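Local coordinates for protein cytosol aminopeptidase (Coxiella burnetii, PDB 3IJ3) that probably cleaves amino acids from the N termini of peptides as a manganese-dependent metalloaminopeptidase of the M17 family, at residues A[352-357]-A[441-446]; A[376-381]-A[437-442]. All coordinates share one frame; numbering follows the deposited sequence.

Following the chain from its N terminus, of the parts joined here strand 353-359 comes first, then strand 374-377, helix 380-393 and helix 427-436, before the loop that leads into strand 445-454. Contact 1 closes the longer loop, bringing 352-357 to 441-446. Contact 2 is nested inside it, joining 376-381 to 437-442, and the two share D441 and Q442. Strand 445-454 lies between strand 353-359, to which it runs parallel, and strand 374-377, to which it runs antiparallel. The amide of N378 bridges the contacts, bonding I443 O and W445 N. Together they fix the start of strand 445-454 in the large sheet of the catalytic domain, along with the loop before it.

Contact 1: A[352-357]-A[441-446]; sequences DLIIDF and DQIPWA
W445 swings CG trans to its backbone N (chi1 165°), which carries the indole NE1 to D356. The aspartate sets its CG between backbone N and carbonyl carbon (chi1 80°), reaching back toward the ring. NE1 donates to D356 OD2 at 2.8 Å, on the anti side of the carboxylate and close to the indole plane. The two planes are nevertheless turned 38° from each other. Aspartate suits this buried place because it can serve two donors: its OD1 is bonded to H447 ND1, so both oxygens are used, and together these bonds should fix the carboxylate's rotation.

The backbones pair as parallel strands, and I354 is bonded to both P444 and A446, its N donating to P444 O at 3.0 Å and its O accepting from A446 N at 3.0 Å. D356 N donates to A446 O at 2.9 Å. Proline fits the entry to the strand: it needs no N-H donor there, still offers its carbonyl, and rests CG on D352 O at 3.3 Å. Branched I354 fills the face it shares with W445, where I354 CG2 lies 3.9 Å from W445 CD1. Its other branch ends with I354 CD1 3.8 Å from I443 CG2. On the other face, beside I355, the small side chain of A446 packs against L382 and L386 of helix 380-393.

Strand 244-252 hydrogen-bonds the far edge of strand 353-359, making it an interior strand. Helix 335-347 packs against I354 and I443, whereas helix 470-481 meets L353 and I355 on the opposite face, and helix 380-393 also reaches L353 there.

Contact 2: A[376-381]-A[437-442]; sequences FANQDS and HFVSDQ. With EDO (1,2-ethanediol), chain I.
N378, the first residue to touch the loop 437-442, brings ND2 within 3.2 Å of S440 O, at an angle too poor for a hydrogen bond; its bonds go to I443, W445 and a water. CG lies between the backbone N and carbonyl carbon (chi1 68°), folding the amide back so that OD1 accepts from W445 N at the start of strand 445-454 and ND2 donates to I443 O in the loop just before it. Asparagine is apt here, since one flat group supplies both acceptor and donor to the backbone of the strand's first residue and of the loop before it. ND2 also gives a hydrogen to the water at 3.0 Å. That water in turn donates to V439 O at 2.7 Å and to D441 OD1 at 2.6 Å, linking three residues. V439 CG1 rests 4.1 Å from N378 ND2.

Q379 follows, at the N-cap position of helix 380-393. Its longer, extended side chain crosses to the loop, and NE2 donates to D441 O at 3.1 Å with a fairly straight N-H (160°). The donor is tilted 22° from the carbonyl plane. A second water accepts from NE2 at 2.9 Å and donates to Q442 O. The loop contains an ST turn, in which S440 OG accepts from Q442 N. Farther back, H437 NE2 and O2 of an ethanediol, probably from the crystallisation liquor, hydrogen-bond at 2.6 Å in the ring plane, donor undecided.

D380 opens helix 380-393 and forms a salt bridge with R399. The contact joins the end of strand 374-377 and the start of that helix to the connection between helix 427-436 and strand 445-454, with V439 packed on helix 335-347.

Contact 1: A[352-357]-A[441-446]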
ATOM      1  N   ASP A 352       2.941  38.262  29.003  1.00 16.32           N
ATOM      2  CA  ASP A 352       2.999  37.497  30.254  1.00 16.01           C
ATOM      3  C   ASP A 352       2.765  36.004  30.008  1.00 15.58           C
ATOM      4  O   ASP A 352       3.272  35.158  30.756  1.00 15.31           O
ATOM      5  CB  ASP A 352       1.949  38.012  31.241  1.00 17.07           C
ATOM      6  CG  ASP A 352       2.193  37.545  32.661  1.00 20.30           C
ATOM      7  OD1 ASP A 352       3.305  37.770  33.175  1.00 19.72           O
ATOM      8  OD2 ASP A 352       1.263  37.026  33.311  1.00 21.90           O
ATOM      9  N   LEU A 353       2.005  35.690  28.949  1.00 16.02           N
ATOM     10  CA  LEU A 353       1.646  34.319  28.604  1.00 14.44           C
ATOM     11  C   LEU A 353       1.228  34.202  27.150  1.00 15.57           C
ATOM     12  O   LEU A 353       0.578  35.109  26.620  1.00 15.39           O
ATOM     13  CB  LEU A 353       0.428  33.881  29.458  1.00 14.32           C
ATOM     14  CG  LEU A 353      -0.183  32.509  29.157  1.00 15.17           C
ATOM     15  CD1 LEU A 353       0.794  31.399  29.539  1.00 15.48           C
ATOM     16  CD2 LEU A 353      -1.507  32.398  29.940  1.00 16.53           C
ATOM     17  N   ILE A 354       1.640  33.114  26.513  1.00 13.97           N
ATOM     18  CA  ILE A 354       1.200  32.773  25.158  1.00 12.75           C
ATOM     19  C   ILE A 354       0.591  31.378  25.234  1.00 13.98           C
ATOM     20  O   ILE A 354       1.202  30.477  25.822  1.00 14.52           O
ATOM     21  CB  ILE A 354       2.339  32.728  24.116  1.00 13.48           C
ATOM     22  CG1 ILE A 354       3.064  34.071  24.053  1.00 14.16           C
ATOM     23  CG2 ILE A 354       1.759  32.297  22.708  1.00 13.31           C
ATOM     24  CD1 ILE A 354       4.336  34.069  23.146  1.00 16.69           C
ATOM     25  N   ILE A 355      -0.600  31.190  24.664  1.00 14.84           N
ATOM     26  CA  ILE A 355      -1.206  29.861  24.597  1.00 15.64           C
ATOM     27  C   ILE A 355      -1.608  29.628  23.164  1.00 16.26           C
ATOM     28  O   ILE A 355      -2.298  30.473  22.547  1.00 16.91           O
ATOM     29  CB  ILE A 355      -2.459  29.697  25.464  1.00 15.45           C
ATOM     30  CG1 ILE A 355      -2.146  29.929  26.943  1.00 19.08           C
ATOM     31  CG2 ILE A 355      -3.058  28.266  25.265  1.00 16.68           C
ATOM     32  CD1 ILE A 355      -3.356  29.870  27.818  1.00 22.87           C
ATOM     33  N   ASP A 356      -1.141  28.525  22.586  1.00 16.24           N
ATOM     34  CA  ASP A 356      -1.555  28.155  21.227  1.00 16.49           C
ATOM     35  C   ASP A 356      -2.369  26.862  21.212  1.00 16.25           C
ATOM     36  O   ASP A 356      -2.228  25.992  22.082  1.00 15.11           O
ATOM     37  CB  ASP A 356      -0.409  28.149  20.210  1.00 19.38           C
ATOM     38  CG  ASP A 356       0.441  26.931  20.247  1.00 24.10           C
ATOM     39  OD1 ASP A 356      -0.060  25.845  19.840  1.00 29.77           O
ATOM     40  OD2 ASP A 356       1.656  27.067  20.565  1.00 24.93           O
ATOM     41  N   PHE A 357      -3.268  26.792  20.237  1.00 16.31           N
ATOM     42  CA  PHE A 357      -4.145  25.637  20.031  1.00 15.80           C
ATOM     43  C   PHE A 357      -3.954  25.205  18.597  1.00 15.75           C
ATOM     44  O   PHE A 357      -4.057  26.029  17.672  1.00 15.75           O
ATOM     45  CB  PHE A 357      -5.605  25.994  20.238  1.00 16.24           C
ATOM     46  CG  PHE A 357      -5.951  26.360  21.653  1.00 16.70           C
ATOM     47  CD1 PHE A 357      -6.320  25.377  22.557  1.00 17.70           C
ATOM     48  CD2 PHE A 357      -5.925  27.668  22.059  1.00 21.26           C
ATOM     49  CE1 PHE A 357      -6.665  25.704  23.855  1.00 18.59           C
ATOM     50  CE2 PHE A 357      -6.243  28.014  23.382  1.00 22.16           C
ATOM     51  CZ  PHE A 357      -6.620  27.034  24.266  1.00 21.54           C
ATOM     52  N   ASP A 441      12.523  30.785  25.985  1.00 21.49           N
ATOM     53  CA  ASP A 441      12.234  30.093  27.247  1.00 23.70           C
ATOM     54  C   ASP A 441      11.818  31.087  28.336  1.00 22.01           C
ATOM     55  O   ASP A 441      11.235  30.680  29.357  1.00 21.77           O
ATOM     56  CB  ASP A 441      13.451  29.307  27.762  1.00 26.37           C
ATOM     57  CG  ASP A 441      13.712  28.028  26.985  1.00 29.52           C
ATOM     58  OD1 ASP A 441      12.819  27.535  26.262  1.00 37.32           O
ATOM     59  OD2 ASP A 441      14.834  27.504  27.132  1.00 37.85           O
ATOM     60  N   GLN A 442      12.112  32.377  28.138  1.00 21.04           N
ATOM     61  CA  GLN A 442      11.755  33.414  29.128  1.00 21.71           C
ATOM     62  C   GLN A 442      10.304  33.897  29.067  1.00 19.91           C
ATOM     63  O   GLN A 442       9.873  34.686  29.922  1.00 20.84           O
ATOM     64  CB  GLN A 442      12.696  34.632  29.024  1.00 23.52           C
ATOM     65  CG  GLN A 442      14.190  34.249  29.090  1.00 29.73           C
ATOM     66  CD  GLN A 442      14.528  33.351  30.275  1.00 36.82           C
ATOM     67  OE1 GLN A 442      15.262  32.367  30.128  1.00 44.32           O
ATOM     68  NE2 GLN A 442      13.955  33.656  31.447  1.00 41.12           N
ATOM     69  N   ILE A 443       9.567  33.473  28.042  1.00 17.37           N
ATOM     70  CA  ILE A 443       8.163  33.834  27.890  1.00 16.83           C
ATOM     71  C   ILE A 443       7.335  32.581  28.191  1.00 16.31           C
ATOM     72  O   ILE A 443       7.456  31.599  27.476  1.00 16.63           O
ATOM     73  CB  ILE A 443       7.869  34.310  26.449  1.00 15.80           C
ATOM     74  CG1 ILE A 443       8.691  35.557  26.115  1.00 19.47           C
ATOM     75  CG2 ILE A 443       6.372  34.591  26.259  1.00 16.58           C
ATOM     76  CD1 ILE A 443       8.674  35.933  24.610  1.00 20.71           C
ATOM     77  N   PRO A 444       6.479  32.619  29.228  1.00 15.13           N
ATOM     78  CA  PRO A 444       5.667  31.419  29.546  1.00 14.22           C
ATOM     79  C   PRO A 444       4.772  31.073  28.361  1.00 14.40           C
ATOM     80  O   PRO A 444       4.016  31.922  27.881  1.00 14.12           O
ATOM     81  CB  PRO A 444       4.858  31.861  30.770  1.00 14.91           C
ATOM     82  CG  PRO A 444       5.663  32.921  31.366  1.00 15.76           C
ATOM     83  CD  PRO A 444       6.261  33.676  30.228  1.00 15.49           C
ATOM     84  N   TRP A 445       4.898  29.844  27.881  1.00 13.65           N
ATOM     85  CA  TRP A 445       4.176  29.390  26.675  1.00 13.52           C
ATOM     86  C   TRP A 445       3.633  27.973  26.807  1.00 13.51           C
ATOM     87  O   TRP A 445       4.369  27.044  27.185  1.00 14.48           O
ATOM     88  CB  TRP A 445       5.144  29.502  25.469  1.00 13.25           C
ATOM     89  CG  TRP A 445       4.720  28.762  24.243  1.00 13.23           C
ATOM     90  CD1 TRP A 445       3.604  28.983  23.474  1.00 18.14           C
ATOM     91  CD2 TRP A 445       5.435  27.686  23.612  1.00 13.63           C
ATOM     92  NE1 TRP A 445       3.566  28.078  22.412  1.00 17.03           N
ATOM     93  CE2 TRP A 445       4.684  27.282  22.478  1.00 15.76           C
ATOM     94  CE3 TRP A 445       6.633  27.017  23.900  1.00 18.22           C
ATOM     95  CZ2 TRP A 445       5.094  26.242  21.640  1.00 15.73           C
ATOM     96  CZ3 TRP A 445       7.032  25.953  23.044  1.00 19.04           C
ATOM     97  CH2 TRP A 445       6.251  25.591  21.942  1.00 17.46           C
ATOM     98  N   ALA A 446       2.348  27.806  26.473  1.00 13.97           N
ATOM     99  CA  ALA A 446       1.690  26.516  26.485  1.00 14.60           C
ATOM    100  C   ALA A 446       1.150  26.270  25.073  1.00 14.20           C
ATOM    101  O   ALA A 446       0.600  27.185  24.440  1.00 14.22           O
ATOM    102  CB  ALA A 446       0.517  26.464  27.517  1.00 14.00           C
TER

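Contact 2: A[376-381]-A[437-442]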
ATOM      1  N   PHE A 376       1.930  20.911  25.941  1.00 15.09           N
ATOM      2  CA  PHE A 376       3.364  21.145  26.021  1.00 14.79           C
ATOM      3  C   PHE A 376       3.541  22.529  26.646  1.00 15.00           C
ATOM      4  O   PHE A 376       2.804  23.464  26.336  1.00 15.26           O
ATOM      5  CB  PHE A 376       4.046  21.151  24.653  1.00 14.85           C
ATOM      6  CG  PHE A 376       3.988  19.836  23.915  1.00 15.19           C
ATOM      7  CD1 PHE A 376       5.075  18.958  23.946  1.00 14.84           C
ATOM      8  CD2 PHE A 376       2.846  19.461  23.210  1.00 16.33           C
ATOM      9  CE1 PHE A 376       5.031  17.755  23.244  1.00 14.76           C
ATOM     10  CE2 PHE A 376       2.800  18.251  22.514  1.00 15.68           C
ATOM     11  CZ  PHE A 376       3.882  17.421  22.511  1.00 14.68           C
ATOM     12  N   ALA A 377       4.551  22.686  27.495  1.00 14.65           N
ATOM     13  CA  ALA A 377       4.819  23.985  28.071  1.00 14.03           C
ATOM     14  C   ALA A 377       6.311  24.132  28.349  1.00 13.77           C
ATOM     15  O   ALA A 377       6.972  23.186  28.789  1.00 12.86           O
ATOM     16  CB  ALA A 377       4.001  24.220  29.334  1.00 15.19           C
ATOM     17  N   ASN A 378       6.825  25.325  28.069  1.00 12.89           N
ATOM     18  CA  ASN A 378       8.241  25.623  28.252  1.00 14.08           C
ATOM     19  C   ASN A 378       8.639  25.977  29.663  1.00 15.75           C
ATOM     20  O   ASN A 378       9.842  26.130  29.941  1.00 17.76           O
ATOM     21  CB  ASN A 378       8.726  26.696  27.281  1.00 14.31           C
ATOM     22  CG  ASN A 378       8.144  28.064  27.556  1.00 15.76           C
ATOM     23  OD1 ASN A 378       7.296  28.227  28.431  1.00 15.27           O
ATOM     24  ND2 ASN A 378       8.599  29.076  26.788  1.00 15.16           N
ATOM     25  N   GLN A 379       7.653  26.116  30.548  1.00 14.53           N
ATOM     26  CA  GLN A 379       7.893  26.415  31.957  1.00 15.90           C
ATOM     27  C   GLN A 379       7.092  25.445  32.816  1.00 14.65           C
ATOM     28  O   GLN A 379       5.880  25.273  32.624  1.00 15.52           O
ATOM     29  CB  GLN A 379       7.530  27.877  32.283  1.00 15.50           C
ATOM     30  CG  GLN A 379       8.526  28.881  31.627  1.00 19.59           C
ATOM     31  CD  GLN A 379       8.316  30.300  32.077  1.00 25.24           C
ATOM     32  OE1 GLN A 379       7.615  30.553  33.053  1.00 22.92           O
ATOM     33  NE2 GLN A 379       8.958  31.249  31.380  1.00 25.23           N
ATOM     34  N   ASP A 380       7.765  24.815  33.773  1.00 15.81           N
ATOM     35  CA  ASP A 380       7.096  23.801  34.609  1.00 16.30           C
ATOM     36  C   ASP A 380       5.922  24.311  35.457  1.00 15.83           C
ATOM     37  O   ASP A 380       4.905  23.610  35.601  1.00 15.50           O
ATOM     38  CB  ASP A 380       8.107  23.061  35.475  1.00 17.28           C
ATOM     39  CG  ASP A 380       9.042  22.127  34.667  1.00 20.66           C
ATOM     40  OD1 ASP A 380       8.721  21.699  33.529  1.00 20.86           O
ATOM     41  OD2 ASP A 380      10.128  21.809  35.209  1.00 24.86           O
ATOM     42  N   SER A 381       6.029  25.514  36.001  1.00 15.53           N
ATOM     43  CA  SER A 381       4.950  26.057  36.826  1.00 15.53           C
ATOM     44  C   SER A 381       3.667  26.201  36.033  1.00 14.00           C
ATOM     45  O   SER A 381       2.572  25.879  36.529  1.00 13.96           O
ATOM     46  CB  SER A 381       5.362  27.380  37.453  1.00 17.32           C
ATOM     47  OG  SER A 381       6.478  27.200  38.307  1.00 17.47           O
ATOM     48  N   HIS A 437      11.328  26.652  18.715  1.00 15.53           N
ATOM     49  CA  HIS A 437      12.420  27.453  18.104  1.00 15.82           C
ATOM     50  C   HIS A 437      12.029  28.910  17.934  1.00 17.08           C
ATOM     51  O   HIS A 437      12.913  29.769  17.794  1.00 17.65           O
ATOM     52  CB  HIS A 437      12.817  26.906  16.735  1.00 16.95           C
ATOM     53  CG  HIS A 437      13.631  25.655  16.798  1.00 18.85           C
ATOM     54  ND1 HIS A 437      13.082  24.425  17.073  1.00 20.72           N
ATOM     55  CD2 HIS A 437      14.954  25.441  16.608  1.00 25.68           C
ATOM     56  CE1 HIS A 437      14.030  23.504  17.050  1.00 21.07           C
ATOM     57  NE2 HIS A 437      15.174  24.092  16.771  1.00 24.48           N
ATOM     58  N   PHE A 438      10.724  29.190  17.983  1.00 15.24           N
ATOM     59  CA  PHE A 438      10.184  30.561  17.767  1.00 15.89           C
ATOM     60  C   PHE A 438       9.756  31.276  19.037  1.00 18.47           C
ATOM     61  O   PHE A 438       9.325  32.448  18.996  1.00 18.64           O
ATOM     62  CB  PHE A 438       9.057  30.488  16.741  1.00 15.41           C
ATOM     63  CG  PHE A 438       9.525  29.939  15.420  1.00 13.27           C
ATOM     64  CD1 PHE A 438      10.013  30.805  14.443  1.00 14.59           C
ATOM     65  CD2 PHE A 438       9.567  28.564  15.179  1.00 16.47           C
ATOM     66  CE1 PHE A 438      10.512  30.321  13.229  1.00 15.43           C
ATOM     67  CE2 PHE A 438      10.074  28.069  13.965  1.00 16.04           C
ATOM     68  CZ  PHE A 438      10.558  28.961  12.991  1.00 14.21           C
ATOM     69  N   VAL A 439       9.910  30.600  20.171  1.00 18.07           N
ATOM     70  CA  VAL A 439       9.510  31.172  21.460  1.00 18.96           C
ATOM     71  C   VAL A 439      10.582  31.068  22.534  1.00 19.49           C
ATOM     72  O   VAL A 439      10.987  29.966  22.918  1.00 20.37           O
ATOM     73  CB  VAL A 439       8.259  30.444  22.007  1.00 19.34           C
ATOM     74  CG1 VAL A 439       7.785  31.122  23.313  1.00 21.05           C
ATOM     75  CG2 VAL A 439       7.128  30.444  20.990  1.00 21.23           C
ATOM     76  N   SER A 440      11.037  32.218  23.031  1.00 20.58           N
ATOM     77  CA  SER A 440      12.015  32.267  24.104  1.00 20.58           C
ATOM     78  C   SER A 440      11.575  31.474  25.341  1.00 20.89           C
ATOM     79  O   SER A 440      10.398  31.506  25.719  1.00 16.36           O
ATOM     80  CB  SER A 440      12.219  33.715  24.554  1.00 22.41           C
ATOM     81  OG  SER A 440      13.110  33.774  25.651  1.00 24.73           O
ATOM     82  N   ASP A 441      12.523  30.785  25.985  1.00 21.49           N
ATOM     83  CA  ASP A 441      12.234  30.093  27.247  1.00 23.70           C
ATOM     84  C   ASP A 441      11.818  31.087  28.336  1.00 22.01           C
ATOM     85  O   ASP A 441      11.235  30.680  29.357  1.00 21.77           O
ATOM     86  CB  ASP A 441      13.451  29.307  27.762  1.00 26.37           C
ATOM     87  CG  ASP A 441      13.712  28.028  26.985  1.00 29.52           C
ATOM     88  OD1 ASP A 441      12.819  27.535  26.262  1.00 37.32           O
ATOM     89  OD2 ASP A 441      14.834  27.504  27.132  1.00 37.85           O
ATOM     90  N   GLN A 442      12.112  32.377  28.138  1.00 21.04           N
ATOM     91  CA  GLN A 442      11.755  33.414  29.128  1.00 21.71           C
ATOM     92  C   GLN A 442      10.304  33.897  29.067  1.00 19.91           C
ATOM     93  O   GLN A 442       9.873  34.686  29.922  1.00 20.84           O
ATOM     94  CB  GLN A 442      12.696  34.632  29.024  1.00 23.52           C
ATOM     95  CG  GLN A 442      14.190  34.249  29.090  1.00 29.73           C
ATOM     96  CD  GLN A 442      14.528  33.351  30.275  1.00 36.82           C
ATOM     97  OE1 GLN A 442      15.262  32.367  30.128  1.00 44.32           O
ATOM     98  NE2 GLN A 442      13.955  33.656  31.447  1.00 41.12           N
TER
HETATM   99  C1  EDO I 466      18.264  21.357  14.459  0.70 39.20           C
HETATM  100  O1  EDO I 466      19.390  21.435  15.338  0.70 41.83           O
HETATM  101  C2  EDO I 466      17.060  22.061  15.064  0.70 38.38           C
HETATM  102  O2  EDO I 466      17.441  22.908  16.158  0.70 37.10           O
HETATM  103  O   HOH W   1      10.663  28.061  24.869  1.00 23.61           O
HETATM  104  O   HOH W   2       9.409  33.829  32.721  1.00 36.92           O